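Local coordinates for nitrogenase molybdenum-iron protein beta chain (PDB 4WN9), which forms, with the alpha chain, the molybdenum-iron component of nitrogenase, which reduces dinitrogen to ammonium, and shares an [8Fe-7S] cluster with that partner, at residues T54-H59 and F409-M414; H59-A64 and G418-P423; L161-G166 and E254-V259; L133-N138 and Q155-Y160. All coordinates share one frame; numbering follows the deposited sequence.

Contact 1: T54-H59 and F409-M414; sequences TVLSRH and FGFPIM. With PRO (proline), chain K.
V55 opens the contact by setting its CG2 methyl among three side chains of the 409-414 loop: CG2 lies 3.8 Å from CB of P412, with CZ of F411 and SD of M414 a little farther off. A branched residue suits this place, because CG1 is left to reach the same end of the F411 ring. Next in sequence, L56 brings CD2 to within 4.1 Å of CE1 of F411, although its side chain starts out away from the loop. R58 contributes the root of its side chain, where CB packs on CG and SD of M414, while the extended chain carries the guanidinium off over T54 CG2. Its carbonyl oxygen receives a CA-H...O contact from M414 CA, 3.3 Å away.

H59 closes the segment with the polar bond of the contact. Its CG is anti to the backbone N (chi1 173°), which lays the imidazole along the loop, and the backbone N of I413 donates to ND1 over 2.9 Å in a nearly straight bond (169°), tilted from the ring plane. The cis peptide before P412 bends the loop round this ring. F411 meets H59 obliquely, and its CD1 lies 3.7 Å from CD of a bound free proline.

The side chain of V55 lies about 10 Å from the [8Fe-7S] cluster, and that of R58 about 5 Å from bound homocitrate. Helix 46-60 thus rests on the loop that follows strand 406-408, with helix 24-32 covering V55 and L56, and M414 tied back to T393 beyond strand 388-391.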
# COMPACT_ATOMS: atom_id res chain seq x y z
N THR B 54 8.57 -24.24 -8.11
CA THR B 54 8.87 -23.38 -6.94
C THR B 54 8.54 -21.89 -7.18
O THR B 54 7.95 -21.26 -6.31
CB THR B 54 10.35 -23.52 -6.55
OG1 THR B 54 10.60 -24.85 -6.12
CG2 THR B 54 10.70 -22.58 -5.44
N VAL B 55 8.92 -21.32 -8.32
CA VAL B 55 8.65 -19.89 -8.53
C VAL B 55 7.16 -19.62 -8.58
O VAL B 55 6.70 -18.61 -8.05
CB VAL B 55 9.37 -19.26 -9.76
CG1 VAL B 55 8.86 -19.84 -11.04
CG2 VAL B 55 9.18 -17.74 -9.78
N LEU B 56 6.41 -20.50 -9.24
CA LEU B 56 4.95 -20.37 -9.26
C LEU B 56 4.40 -20.47 -7.83
O LEU B 56 3.49 -19.73 -7.47
CB LEU B 56 4.33 -21.44 -10.17
CG LEU B 56 4.67 -21.26 -11.66
CD1 LEU B 56 4.12 -22.43 -12.46
CD2 LEU B 56 4.15 -19.94 -12.21
N SER B 57 4.96 -21.35 -7.01
CA SER B 57 4.49 -21.45 -5.62
C SER B 57 4.82 -20.23 -4.80
O SER B 57 3.99 -19.77 -4.01
CB SER B 57 5.01 -22.71 -4.92
OG SER B 57 4.26 -23.85 -5.36
N ARG B 58 6.02 -19.68 -5.00
CA ARG B 58 6.45 -18.47 -4.30
C ARG B 58 5.66 -17.21 -4.68
O ARG B 58 5.44 -16.34 -3.84
CB ARG B 58 7.91 -18.24 -4.58
CG ARG B 58 8.83 -19.24 -3.89
CD ARG B 58 10.27 -19.03 -4.31
NE ARG B 58 11.13 -19.85 -3.47
CZ ARG B 58 12.35 -20.25 -3.81
NH1 ARG B 58 12.88 -19.88 -4.97
NH2 ARG B 58 13.03 -21.02 -2.98
N HIS B 59 5.22 -17.14 -5.93
CA HIS B 59 4.42 -16.01 -6.40
C HIS B 59 2.99 -16.07 -5.86
O HIS B 59 2.49 -15.11 -5.26
CB HIS B 59 4.46 -15.95 -7.95
CG HIS B 59 3.55 -14.92 -8.55
ND1 HIS B 59 4.01 -13.72 -9.06
CD2 HIS B 59 2.20 -14.90 -8.71
CE1 HIS B 59 2.99 -13.01 -9.50
NE2 HIS B 59 1.88 -13.71 -9.31
N PHE B 409 4.82 -5.42 -9.69
CA PHE B 409 4.06 -5.56 -10.96
C PHE B 409 4.60 -6.75 -11.72
O PHE B 409 5.80 -6.99 -11.72
CB PHE B 409 4.21 -4.26 -11.76
CG PHE B 409 3.50 -4.25 -13.11
CD1 PHE B 409 4.14 -4.70 -14.25
CD2 PHE B 409 2.21 -3.78 -13.21
CE1 PHE B 409 3.50 -4.69 -15.49
CE2 PHE B 409 1.55 -3.74 -14.44
CZ PHE B 409 2.21 -4.19 -15.58
N GLY B 410 3.72 -7.53 -12.34
CA GLY B 410 4.16 -8.56 -13.24
C GLY B 410 4.63 -9.80 -12.51
O GLY B 410 4.07 -10.18 -11.48
N PHE B 411 5.70 -10.40 -13.03
CA PHE B 411 6.12 -11.74 -12.60
C PHE B 411 7.62 -11.85 -12.45
O PHE B 411 8.34 -11.45 -13.33
CB PHE B 411 5.61 -12.76 -13.63
CG PHE B 411 6.14 -14.14 -13.42
CD1 PHE B 411 5.56 -14.99 -12.51
CD2 PHE B 411 7.23 -14.59 -14.14
CE1 PHE B 411 6.06 -16.27 -12.34
CE2 PHE B 411 7.72 -15.86 -13.98
CZ PHE B 411 7.14 -16.71 -13.07
N PRO B 412 8.12 -12.39 -11.33
CA PRO B 412 7.30 -12.86 -10.20
C PRO B 412 7.27 -11.87 -9.03
O PRO B 412 8.24 -11.14 -8.78
CB PRO B 412 7.99 -14.16 -9.76
CG PRO B 412 9.40 -13.99 -10.16
CD PRO B 412 9.41 -13.09 -11.40
N ILE B 413 6.16 -11.88 -8.30
CA ILE B 413 6.03 -11.14 -7.06
C ILE B 413 5.93 -12.21 -5.98
O ILE B 413 4.94 -12.93 -5.91
CB ILE B 413 4.76 -10.26 -7.06
CG1 ILE B 413 4.81 -9.24 -8.19
CG2 ILE B 413 4.62 -9.56 -5.72
CD1 ILE B 413 3.53 -8.44 -8.39
N MET B 414 6.97 -12.33 -5.15
CA MET B 414 7.10 -13.46 -4.25
C MET B 414 7.12 -13.06 -2.78
O MET B 414 7.35 -13.92 -1.90
CB MET B 414 8.39 -14.18 -4.57
CG MET B 414 8.39 -14.75 -5.96
SD MET B 414 9.90 -15.60 -6.43
CE MET B 414 11.01 -14.21 -6.51
N PRO K . 1.51 -14.08 -12.88
CA PRO K . 1.85 -12.98 -13.74
C PRO K . 1.02 -11.72 -13.57
O PRO K . 0.40 -11.46 -12.53
CB PRO K . 1.72 -13.59 -15.12
CG PRO K . 2.02 -15.05 -14.92
CD PRO K . 2.02 -15.34 -13.46
OXT PRO K . 1.02 -10.93 -14.49

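Contact 2: H59-A64 and G418-P423; sequences HFKEPA and GHYYNP. With FE (Fe (III) ion), chain M; PRO (proline), chain K.
H419 turns the edge of its imidazole onto the face of H59, an edge-to-face pair with planes at 89° and centroids 4.9 Å apart. CE1 does the touching, above the rim of the H59 ring near NE2. Its chi1 of 59°, with CG between backbone N and carbonyl carbon, swings the ring toward H59. Y420 presents a broad face instead: the carbonyl oxygen of F60 sits over it toward the rim, 3.4 Å from CZ, while CB of Y420 packs on CD1 of F60 at 3.8 Å as the two side chains run antiparallel alongside one another.

K61 leaves the helix with positive phi, and its carbonyl oxygen binds an iron(III) ion at 2.0 Å. E62 OE2 binds the same ion at 2.2 Å, and one of the two waters on the iron donates to F60 O. D301 and D305 of the second subunit complete the site, so the metal bridges the two copies. The NZ of K61 goes back to R58 O and M414 O. The contact thus joins the C-terminal end of helix 46-60 to the short 3-10 turn 419-421 ahead of helix 426-448, with helix 181-194 beside F60.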
# COMPACT_ATOMS: atom_id res chain seq x y z
N HIS B 59 5.22 -17.14 -5.93
CA HIS B 59 4.42 -16.01 -6.40
C HIS B 59 2.99 -16.07 -5.86
O HIS B 59 2.49 -15.11 -5.26
CB HIS B 59 4.46 -15.95 -7.95
CG HIS B 59 3.55 -14.92 -8.55
ND1 HIS B 59 4.01 -13.72 -9.06
CD2 HIS B 59 2.20 -14.90 -8.71
CE1 HIS B 59 2.99 -13.01 -9.50
NE2 HIS B 59 1.88 -13.71 -9.31
N PHE B 60 2.33 -17.22 -6.03
CA PHE B 60 0.93 -17.34 -5.74
C PHE B 60 0.60 -17.79 -4.31
O PHE B 60 -0.54 -17.65 -3.87
CB PHE B 60 0.30 -18.30 -6.72
CG PHE B 60 0.18 -17.76 -8.09
CD1 PHE B 60 -0.79 -16.82 -8.39
CD2 PHE B 60 1.05 -18.15 -9.08
CE1 PHE B 60 -0.89 -16.30 -9.65
CE2 PHE B 60 0.94 -17.65 -10.35
CZ PHE B 60 -0.03 -16.71 -10.62
N LYS B 61 1.58 -18.34 -3.60
CA LYS B 61 1.35 -18.98 -2.34
C LYS B 61 0.28 -20.07 -2.53
O LYS B 61 -0.72 -20.12 -1.83
CB LYS B 61 0.95 -17.97 -1.26
CG LYS B 61 1.81 -16.73 -1.10
CD LYS B 61 3.31 -17.01 -1.10
CE LYS B 61 4.11 -15.81 -0.57
NZ LYS B 61 5.56 -15.97 -0.98
N GLU B 62 0.51 -20.92 -3.53
CA GLU B 62 -0.42 -21.97 -3.94
C GLU B 62 0.41 -23.15 -4.39
O GLU B 62 1.53 -22.99 -4.88
CB GLU B 62 -1.30 -21.50 -5.11
CG GLU B 62 -2.46 -20.58 -4.76
CD GLU B 62 -3.52 -21.25 -3.92
OE1 GLU B 62 -4.26 -22.06 -4.49
OE2 GLU B 62 -3.62 -20.94 -2.71
N PRO B 63 -0.13 -24.35 -4.24
CA PRO B 63 0.54 -25.43 -4.93
C PRO B 63 0.71 -25.13 -6.40
O PRO B 63 -0.03 -24.32 -6.98
CB PRO B 63 -0.43 -26.62 -4.73
CG PRO B 63 -1.25 -26.25 -3.55
CD PRO B 63 -1.43 -24.77 -3.70
N ALA B 64 1.70 -25.78 -7.02
CA ALA B 64 1.89 -25.75 -8.50
C ALA B 64 2.55 -27.07 -8.91
O ALA B 64 3.74 -27.29 -8.65
CB ALA B 64 2.76 -24.58 -8.92
N GLY B 418 -1.70 -11.67 -1.17
CA GLY B 418 -3.00 -11.30 -1.70
C GLY B 418 -2.98 -10.46 -2.97
O GLY B 418 -4.02 -10.13 -3.50
N HIS B 419 -1.79 -10.15 -3.49
CA HIS B 419 -1.70 -9.34 -4.70
C HIS B 419 -2.31 -10.08 -5.88
O HIS B 419 -2.83 -9.45 -6.78
CB HIS B 419 -0.25 -8.98 -5.00
CG HIS B 419 0.64 -10.16 -5.19
ND1 HIS B 419 0.82 -10.79 -6.41
CD2 HIS B 419 1.42 -10.83 -4.31
CE1 HIS B 419 1.65 -11.80 -6.26
NE2 HIS B 419 2.04 -11.84 -4.99
N TYR B 420 -2.26 -11.41 -5.85
CA TYR B 420 -2.77 -12.22 -6.95
C TYR B 420 -4.30 -12.21 -6.99
O TYR B 420 -4.89 -12.84 -7.87
CB TYR B 420 -2.23 -13.66 -6.87
CG TYR B 420 -1.98 -14.06 -5.45
CD1 TYR B 420 -3.04 -14.44 -4.63
CD2 TYR B 420 -0.74 -13.94 -4.88
CE1 TYR B 420 -2.85 -14.73 -3.30
CE2 TYR B 420 -0.54 -14.23 -3.55
CZ TYR B 420 -1.61 -14.62 -2.77
OH TYR B 420 -1.43 -14.89 -1.44
N TYR B 421 -4.96 -11.50 -6.07
CA TYR B 421 -6.42 -11.34 -6.19
C TYR B 421 -6.80 -10.03 -6.90
O TYR B 421 -7.97 -9.74 -7.05
CB TYR B 421 -7.11 -11.47 -4.82
CG TYR B 421 -6.90 -12.80 -4.14
CD1 TYR B 421 -7.17 -14.02 -4.78
CD2 TYR B 421 -6.43 -12.86 -2.87
CE1 TYR B 421 -6.95 -15.24 -4.13
CE2 TYR B 421 -6.21 -14.06 -2.24
CZ TYR B 421 -6.48 -15.25 -2.87
OH TYR B 421 -6.24 -16.44 -2.15
N ASN B 422 -5.83 -9.27 -7.38
CA ASN B 422 -6.09 -7.95 -7.93
C ASN B 422 -5.65 -7.83 -9.37
O ASN B 422 -4.49 -8.10 -9.68
CB ASN B 422 -5.35 -6.87 -7.12
CG ASN B 422 -5.87 -6.73 -5.71
OD1 ASN B 422 -7.07 -6.90 -5.45
ND2 ASN B 422 -4.97 -6.41 -4.78
N PRO B 423 -6.56 -7.37 -10.24
CA PRO B 423 -6.17 -7.22 -11.62
C PRO B 423 -5.34 -5.95 -11.85
O PRO B 423 -5.50 -4.96 -11.13
CB PRO B 423 -7.51 -7.12 -12.34
CG PRO B 423 -8.39 -6.40 -11.35
CD PRO B 423 -7.94 -6.92 -10.00
FE FE M . -2.63 -19.86 -1.11
N PRO K . 1.51 -14.08 -12.88
CA PRO K . 1.85 -12.98 -13.74
C PRO K . 1.02 -11.72 -13.57
O PRO K . 0.40 -11.46 -12.53
CB PRO K . 1.72 -13.59 -15.12
CG PRO K . 2.02 -15.05 -14.92
CD PRO K . 2.02 -15.34 -13.46
OXT PRO K . 1.02 -10.93 -14.49
O HOH W 1 -2.80 -18.18 -2.34
O HOH W 2 -2.53 -21.59 0.05

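Contact 3: L161-G166 and E254-V259; sequences LSENTG and EKKCKV
K256 drives its ammonium group into the end of a neighbouring helix: NZ donates to the carbonyl oxygen of S162 over 2.7 Å, and also to the carbonyl oxygens of V158 and N159. Three backbone acceptors, two in the last turn of helix 146-161 and one just past it, thus grip one charge, where the helix dipole would be expected to favour a cation. Lysine suits the place because its long chain, extended beyond CG, spans the gap between the two helix ends; CD and CE both run past S162 O at 3.3 Å. The carboxylate of E163 adds an opposite charge nearby, but OE2 stays 4.1 Å from NZ, beyond a salt bridge.

The second bond runs the other way, from loop to helix. ND2 of N164 donates to C257 O over 3.2 Å, bent to 140° and coming from above the carbonyl plane, probably the softer of the two. The other end of that amide, OD1, accepts from the backbone N of G166 in an Asx turn, which fixes the rotation of the group. Both helices end here: S162 is the first residue beyond helix 146-161 and K258 the first beyond helix 243-257, the latter with positive phi. The contact therefore joins the exits of two helices, on the way to strands 172-175 and 261-264 of one parallel sheet.

SG of C257 lies 3.4 Å from S162 O and 3.8 Å from S162 CB, a small side chain for a close approach, while S162 OG turns to T232. CB of N164 rests 3.9 Å from CB of C257.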
# COMPACT_ATOMS: atom_id res chain seq x y z
N LEU B 161 -5.43 -29.86 -30.15
CA LEU B 161 -6.83 -29.89 -29.74
C LEU B 161 -7.80 -29.11 -30.62
O LEU B 161 -8.94 -29.53 -30.79
CB LEU B 161 -6.96 -29.42 -28.28
CG LEU B 161 -6.07 -30.16 -27.27
CD1 LEU B 161 -6.37 -29.72 -25.84
CD2 LEU B 161 -6.25 -31.67 -27.39
N SER B 162 -7.37 -27.98 -31.16
CA SER B 162 -8.32 -27.09 -31.82
C SER B 162 -8.95 -27.78 -33.03
O SER B 162 -8.25 -28.20 -33.93
CB SER B 162 -7.64 -25.79 -32.24
OG SER B 162 -7.43 -24.95 -31.12
N GLU B 163 -10.28 -27.89 -33.03
CA GLU B 163 -10.99 -28.65 -34.08
C GLU B 163 -12.21 -27.91 -34.61
O GLU B 163 -13.23 -27.78 -33.91
CB GLU B 163 -11.45 -30.01 -33.55
CG GLU B 163 -10.34 -31.02 -33.33
CD GLU B 163 -9.95 -31.77 -34.59
OE1 GLU B 163 -10.87 -32.22 -35.31
OE2 GLU B 163 -8.74 -31.91 -34.84
N ASN B 164 -12.10 -27.44 -35.84
CA ASN B 164 -13.25 -26.97 -36.61
C ASN B 164 -14.11 -28.14 -37.11
O ASN B 164 -13.83 -28.70 -38.15
CB ASN B 164 -12.76 -26.17 -37.81
CG ASN B 164 -13.90 -25.61 -38.64
OD1 ASN B 164 -15.06 -26.00 -38.49
ND2 ASN B 164 -13.56 -24.70 -39.53
N THR B 165 -15.14 -28.52 -36.36
CA THR B 165 -16.05 -29.56 -36.82
C THR B 165 -17.16 -28.96 -37.68
O THR B 165 -18.19 -29.59 -37.90
CB THR B 165 -16.70 -30.35 -35.65
OG1 THR B 165 -17.32 -29.45 -34.73
CG2 THR B 165 -15.67 -31.20 -34.92
N GLY B 166 -16.96 -27.73 -38.15
CA GLY B 166 -17.91 -27.08 -39.05
C GLY B 166 -19.00 -26.30 -38.34
O GLY B 166 -19.49 -25.28 -38.84
N GLU B 254 -5.77 -20.00 -36.85
CA GLU B 254 -6.34 -19.60 -38.11
C GLU B 254 -5.95 -20.60 -39.18
O GLU B 254 -6.81 -21.15 -39.87
CB GLU B 254 -5.84 -18.23 -38.50
CG GLU B 254 -6.54 -17.69 -39.73
CD GLU B 254 -5.96 -16.37 -40.16
OE1 GLU B 254 -6.73 -15.50 -40.59
OE2 GLU B 254 -4.72 -16.23 -40.06
N LYS B 255 -4.65 -20.84 -39.31
CA LYS B 255 -4.13 -21.86 -40.21
C LYS B 255 -4.85 -23.18 -40.06
O LYS B 255 -5.34 -23.74 -41.02
CB LYS B 255 -2.65 -22.11 -39.94
CG LYS B 255 -1.73 -21.08 -40.57
CD LYS B 255 -0.36 -21.71 -40.79
CE LYS B 255 0.55 -20.77 -41.57
NZ LYS B 255 0.95 -19.60 -40.74
N LYS B 256 -4.93 -23.68 -38.84
CA LYS B 256 -5.47 -25.00 -38.64
C LYS B 256 -6.97 -25.03 -38.83
O LYS B 256 -7.49 -25.97 -39.40
CB LYS B 256 -5.13 -25.51 -37.24
CG LYS B 256 -5.51 -26.96 -37.01
CD LYS B 256 -5.50 -27.33 -35.53
CE LYS B 256 -5.37 -28.83 -35.34
NZ LYS B 256 -5.77 -29.25 -33.97
N CYS B 257 -7.67 -24.01 -38.36
CA CYS B 257 -9.12 -24.07 -38.26
C CYS B 257 -9.87 -22.91 -38.92
O CYS B 257 -11.09 -22.80 -38.77
CB CYS B 257 -9.54 -24.13 -36.79
SG CYS B 257 -8.82 -25.49 -35.86
N LYS B 258 -9.14 -22.05 -39.63
CA LYS B 258 -9.74 -20.97 -40.40
C LYS B 258 -10.39 -19.89 -39.54
O LYS B 258 -11.24 -19.13 -40.03
CB LYS B 258 -10.78 -21.52 -41.38
CG LYS B 258 -10.40 -22.88 -41.97
CD LYS B 258 -11.11 -23.13 -43.29
CE LYS B 258 -10.80 -24.52 -43.82
NZ LYS B 258 -11.05 -24.61 -45.28
N VAL B 259 -10.01 -19.81 -38.27
CA VAL B 259 -10.57 -18.80 -37.38
C VAL B 259 -9.72 -17.55 -37.49
O VAL B 259 -8.54 -17.60 -37.20
CB VAL B 259 -10.62 -19.30 -35.92
CG1 VAL B 259 -11.25 -18.26 -35.01
CG2 VAL B 259 -11.40 -20.60 -35.83

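Contact 4: L133-N138 and Q155-Y160; sequences LVIHTN and QGIVNY
I135 and Y160 meet because their first torsions bring them together: chi1 of 81° puts CG1 of I135 between its own backbone N and carbonyl carbon, and chi1 of -87° at Y160 stands the phenol ring up against the strand. I135 lies over one face of the ring, its CA 3.6 Å from the ring centroid and almost on the ring normal, a CH-pi contact, and CB of I135 is 3.4 Å from CG of Y160. CD1 of I135 also presses tightly on CD1 of I157. One turn earlier, G156, lacking a side chain, brings its CA to 3.8 Å from H136 O.

At the far end of the ring, OH of Y160 is hydrogen-bonded to ND1 of H136 over 2.9 Å, at the imidazole edge and in plane; the two rings stand rim to rim, nearly perpendicular. Two waters extend the polar side, one linking H136 O to N159 ND2 and the other T137 OG1 to Q155 OE1. Strand 133-136, at the edge of its sheet, thereby packs on helix 146-161. Tyrosine supplies both parts of this chemistry: an apolar face for isoleucine, and a hydroxyl that gives the imidazole a polar partner and probably fixes its rotation.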
# COMPACT_ATOMS: atom_id res chain seq x y z
N LEU B 133 -5.29 -37.83 -22.83
CA LEU B 133 -4.56 -37.13 -23.87
C LEU B 133 -3.12 -36.81 -23.49
O LEU B 133 -2.79 -36.63 -22.32
CB LEU B 133 -5.30 -35.85 -24.26
CG LEU B 133 -6.59 -36.12 -25.02
CD1 LEU B 133 -7.63 -35.03 -24.77
CD2 LEU B 133 -6.32 -36.28 -26.51
N VAL B 134 -2.26 -36.76 -24.50
CA VAL B 134 -0.90 -36.31 -24.32
C VAL B 134 -0.51 -35.37 -25.45
O VAL B 134 -0.48 -35.76 -26.62
CB VAL B 134 0.10 -37.47 -24.30
CG1 VAL B 134 1.52 -36.94 -24.27
CG2 VAL B 134 -0.17 -38.37 -23.09
N ILE B 135 -0.21 -34.12 -25.10
CA ILE B 135 0.23 -33.11 -26.06
C ILE B 135 1.60 -32.59 -25.64
O ILE B 135 2.07 -32.87 -24.52
CB ILE B 135 -0.80 -31.96 -26.15
CG1 ILE B 135 -0.61 -30.96 -25.00
CG2 ILE B 135 -2.21 -32.53 -26.08
CD1 ILE B 135 -1.67 -29.87 -24.93
N HIS B 136 2.25 -31.85 -26.53
CA HIS B 136 3.59 -31.38 -26.29
C HIS B 136 3.85 -30.08 -27.03
O HIS B 136 3.13 -29.74 -27.98
CB HIS B 136 4.62 -32.43 -26.70
CG HIS B 136 5.16 -32.23 -28.08
ND1 HIS B 136 4.50 -32.66 -29.21
CD2 HIS B 136 6.30 -31.65 -28.51
CE1 HIS B 136 5.21 -32.35 -30.28
NE2 HIS B 136 6.31 -31.74 -29.89
N THR B 137 4.84 -29.34 -26.53
CA THR B 137 5.47 -28.25 -27.27
C THR B 137 6.95 -28.36 -27.03
O THR B 137 7.40 -29.13 -26.20
CB THR B 137 5.01 -26.84 -26.82
OG1 THR B 137 5.55 -25.85 -27.70
CG2 THR B 137 5.48 -26.52 -25.42
N ASN B 138 7.69 -27.57 -27.79
CA ASN B 138 9.12 -27.47 -27.60
C ASN B 138 9.48 -26.12 -27.04
O ASN B 138 9.10 -25.10 -27.61
CB ASN B 138 9.83 -27.66 -28.94
CG ASN B 138 9.56 -29.02 -29.54
OD1 ASN B 138 8.54 -29.23 -30.20
ND2 ASN B 138 10.46 -29.95 -29.28
N GLN B 155 0.60 -22.60 -28.61
CA GLN B 155 0.65 -23.17 -29.96
C GLN B 155 0.41 -24.67 -29.93
O GLN B 155 -0.30 -25.22 -30.77
CB GLN B 155 1.99 -22.88 -30.63
CG GLN B 155 2.03 -23.36 -32.07
CD GLN B 155 3.43 -23.43 -32.61
OE1 GLN B 155 4.34 -23.93 -31.96
NE2 GLN B 155 3.61 -22.93 -33.82
N GLY B 156 0.99 -25.33 -28.92
CA GLY B 156 0.84 -26.77 -28.78
C GLY B 156 -0.57 -27.19 -28.45
O GLY B 156 -1.00 -28.27 -28.84
N ILE B 157 -1.29 -26.35 -27.72
CA ILE B 157 -2.70 -26.58 -27.43
C ILE B 157 -3.48 -26.60 -28.73
O ILE B 157 -4.34 -27.47 -28.95
CB ILE B 157 -3.31 -25.47 -26.58
CG1 ILE B 157 -2.57 -25.30 -25.25
CG2 ILE B 157 -4.77 -25.78 -26.29
CD1 ILE B 157 -2.20 -26.61 -24.59
N VAL B 158 -3.21 -25.62 -29.56
CA VAL B 158 -3.88 -25.48 -30.84
C VAL B 158 -3.61 -26.72 -31.71
O VAL B 158 -4.55 -27.40 -32.13
CB VAL B 158 -3.44 -24.21 -31.58
CG1 VAL B 158 -4.18 -24.08 -32.90
CG2 VAL B 158 -3.70 -22.98 -30.71
N ASN B 159 -2.34 -27.01 -31.95
CA ASN B 159 -1.96 -28.18 -32.75
C ASN B 159 -2.75 -29.41 -32.43
O ASN B 159 -3.28 -30.06 -33.31
CB ASN B 159 -0.50 -28.51 -32.54
CG ASN B 159 0.39 -27.42 -33.05
OD1 ASN B 159 -0.09 -26.53 -33.72
ND2 ASN B 159 1.68 -27.48 -32.74
N TYR B 160 -2.83 -29.71 -31.15
CA TYR B 160 -3.35 -30.97 -30.74
C TYR B 160 -4.86 -30.96 -30.63
O TYR B 160 -5.50 -31.94 -30.98
CB TYR B 160 -2.73 -31.36 -29.40
CG TYR B 160 -1.41 -32.09 -29.51
CD1 TYR B 160 -0.20 -31.40 -29.62
CD2 TYR B 160 -1.37 -33.47 -29.46
CE1 TYR B 160 1.00 -32.09 -29.70
CE2 TYR B 160 -0.18 -34.17 -29.54
CZ TYR B 160 1.00 -33.49 -29.66
OH TYR B 160 2.16 -34.24 -29.71
O HOH W 3 2.72 -29.08 -30.77
O HOH W 4 4.56 -25.89 -30.32

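In the fold
From the N terminus, helix 46-60 opens contacts 1 and 2, which close only when the chain returns some 350 residues later to the loop between strand 406-408 and helix 426-448. Their segments alternate, so the two loops cross; they share H59, and S57 OG bonds to E62 O between them. Nested inside both are contact 4, which closes a short loop by packing strand 133-136 on helix 146-161, and contact 3, in series with it, which joins that helix's exit to the end of helix 243-257 and touches contact 4 through K256. The centres of contacts 1 and 3 lie about 34 Å apart.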